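Local coordinates for putative glycoside hydrolase (Parabacteroides distasonis ATCC 8503, PDB 3GYC), which is a putative glycoside hydrolase of the cellulase-like, TIM-barrel type and probably cleaves glycosidic bonds in carbohydrates, at residues V293-R298 / T337-G342. Sequence-based numbering, arbitrary orientation. Where two conformers were deposited one is given.
Sequences VARKNR and TGMWVG
The guanidinium of Arg295 carries CG of Met339, a selenomethionine, over one face, 3.8 Å above the plane and displaced toward the rim, while the carbonyl O of Thr337 lies in plane at its edge. The Trp340 ring has Thr337 OG1 and Gly342 O in plane at its own edge. Arg295 NH2 comes within 3.0 Å of Thr337 O, yet the angle is too poor for a hydrogen bond; NE forms a salt bridge with OD1 of Asp376. With CG anti to the backbone N (chi1 -179°) and a bend at chi3, the arginine crosses the Met339 side chain at about a right angle, its CB 3.7 Å from SE. Met339, bent at chi2 and chi3, turns its CE back to the helix, 4.0 Å from Ala294 CB. Were Arg295 cut back to an alanine, Asp376 would probably lose this salt bridge and Met339 the chain covering its CG and SE. Thr337 OG1, hydrogen-bonded also to Ala334 O, accepts from Met339 N at 3.2 Å, an ST turn. In this TIM barrel the C-terminal end of helix 276-297, closed by a Schellman motif at Arg298, thus packs on the short turn joining helix 321-337 to strand 340-343, with Ser378 and Leu379 of helix 377-380 also touching Met339.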
loop_
_atom_site.group_PDB
_atom_site.type_symbol
_atom_site.label_atom_id
_atom_site.label_comp_id
_atom_site.label_asym_id
_atom_site.label_seq_id
_atom_site.Cartn_x
_atom_site.Cartn_y
_atom_site.Cartn_z
ATOM N N VAL A 293 18.826 3.058 -5.344
ATOM C CA VAL A 293 18.606 1.823 -6.055
ATOM C C VAL A 293 17.623 2.098 -7.189
ATOM O O VAL A 293 17.806 1.637 -8.327
ATOM C CB VAL A 293 18.059 0.741 -5.082
ATOM C CG1 VAL A 293 17.515 -0.451 -5.860
ATOM C CG2 VAL A 293 19.151 0.324 -4.080
ATOM N N ALA A 294 16.594 2.877 -6.886
ATOM C CA ALA A 294 15.591 3.207 -7.900
ATOM C C ALA A 294 16.190 4.038 -9.026
ATOM O O ALA A 294 15.809 3.885 -10.205
ATOM C CB ALA A 294 14.405 3.928 -7.276
ATOM N N ARG A 295 17.090 4.948 -8.667
ATOM C CA ARG A 295 17.706 5.814 -9.669
ATOM C C ARG A 295 18.619 5.005 -10.602
ATOM O O ARG A 295 18.626 5.237 -11.809
ATOM C CB ARG A 295 18.435 6.989 -9.020
ATOM C CG ARG A 295 19.091 7.941 -10.047
ATOM C CD ARG A 295 19.853 9.095 -9.413
ATOM N NE ARG A 295 18.938 10.024 -8.752
ATOM C CZ ARG A 295 18.741 10.101 -7.440
ATOM N NH1 ARG A 295 19.436 9.350 -6.597
ATOM N NH2 ARG A 295 17.862 10.964 -6.968
ATOM N N LYS A 296 19.362 4.052 -10.037
ATOM C CA LYS A 296 20.221 3.172 -10.815
ATOM C C LYS A 296 19.400 2.328 -11.780
ATOM O O LYS A 296 19.751 2.193 -12.941
ATOM C CB LYS A 296 21.014 2.249 -9.877
ATOM C CG LYS A 296 22.079 1.394 -10.553
ATOM N N ASN A 297 18.307 1.753 -11.283
ATOM C CA ASN A 297 17.440 0.887 -12.080
ATOM C C ASN A 297 16.475 1.656 -12.943
ATOM O O ASN A 297 15.788 1.062 -13.764
ATOM C CB ASN A 297 16.683 -0.105 -11.168
ATOM C CG ASN A 297 17.612 -1.138 -10.531
ATOM O OD1 ASN A 297 18.733 -1.298 -10.967
ATOM N ND2 ASN A 297 17.133 -1.861 -9.528
ATOM N N ARG A 298 16.448 2.977 -12.758
ATOM C CA ARG A 298 15.587 3.876 -13.509
ATOM C C ARG A 298 14.101 3.474 -13.399
ATOM O O ARG A 298 13.401 3.303 -14.386
ATOM C CB ARG A 298 16.076 3.965 -14.957
ATOM C CG ARG A 298 17.543 4.379 -15.042
ATOM C CD ARG A 298 18.044 4.429 -16.458
ATOM N NE ARG A 298 17.365 5.434 -17.271
ATOM C CZ ARG A 298 17.695 6.725 -17.302
ATOM N NH1 ARG A 298 18.664 7.184 -16.520
ATOM N NH2 ARG A 298 17.028 7.558 -18.091
ATOM N N THR A 337 14.080 13.479 -2.777
ATOM C CA THR A 337 14.963 12.678 -3.649
ATOM C C THR A 337 14.645 12.714 -5.142
ATOM O O THR A 337 15.515 12.447 -5.957
ATOM C CB THR A 337 14.932 11.194 -3.292
ATOM O OG1 THR A 337 13.650 10.659 -3.648
ATOM C CG2 THR A 337 15.255 11.004 -1.798
ATOM N N GLY A 338 13.399 13.009 -5.485
ATOM C CA GLY A 338 12.959 13.041 -6.884
ATOM C C GLY A 338 12.585 11.688 -7.469
ATOM O O GLY A 338 12.135 11.609 -8.606
HETATM N N MSE A 339 12.755 10.611 -6.705
HETATM C CA MSE A 339 12.438 9.276 -7.219
HETATM C C MSE A 339 11.008 8.826 -6.956
HETATM O O MSE A 339 10.574 7.849 -7.548
HETATM C CB MSE A 339 13.428 8.258 -6.664
HETATM C CG MSE A 339 14.874 8.539 -7.097
HETATM SE SE MSE A 339 15.184 8.667 -8.953
HETATM C CE MSE A 339 14.034 7.179 -9.512
ATOM N N TRP A 340 10.277 9.506 -6.079
ATOM C CA TRP A 340 8.919 9.082 -5.769
ATOM C C TRP A 340 7.877 9.794 -6.627
ATOM O O TRP A 340 7.912 11.000 -6.759
ATOM C CB TRP A 340 8.615 9.295 -4.281
ATOM C CG TRP A 340 8.927 8.121 -3.359
ATOM C CD1 TRP A 340 8.028 7.221 -2.923
ATOM C CD2 TRP A 340 10.172 7.783 -2.735
ATOM N NE1 TRP A 340 8.612 6.312 -2.109
ATOM C CE2 TRP A 340 9.935 6.632 -1.960
ATOM C CE3 TRP A 340 11.467 8.325 -2.764
ATOM C CZ2 TRP A 340 10.924 6.013 -1.225
ATOM C CZ3 TRP A 340 12.453 7.714 -2.017
ATOM C CH2 TRP A 340 12.184 6.561 -1.267
ATOM N N VAL A 341 6.987 9.027 -7.241
ATOM C CA VAL A 341 5.878 9.564 -8.039
ATOM C C VAL A 341 4.563 9.529 -7.253
ATOM O O VAL A 341 3.595 10.191 -7.615
ATOM C CB VAL A 341 5.720 8.791 -9.402
ATOM C CG1 VAL A 341 6.984 8.972 -10.271
ATOM C CG2 VAL A 341 5.449 7.326 -9.168
ATOM N N GLY A 342 4.556 8.754 -6.175
ATOM C CA GLY A 342 3.436 8.629 -5.262
ATOM C C GLY A 342 3.971 8.534 -3.839
ATOM O O GLY A 342 4.685 7.588 -3.501
#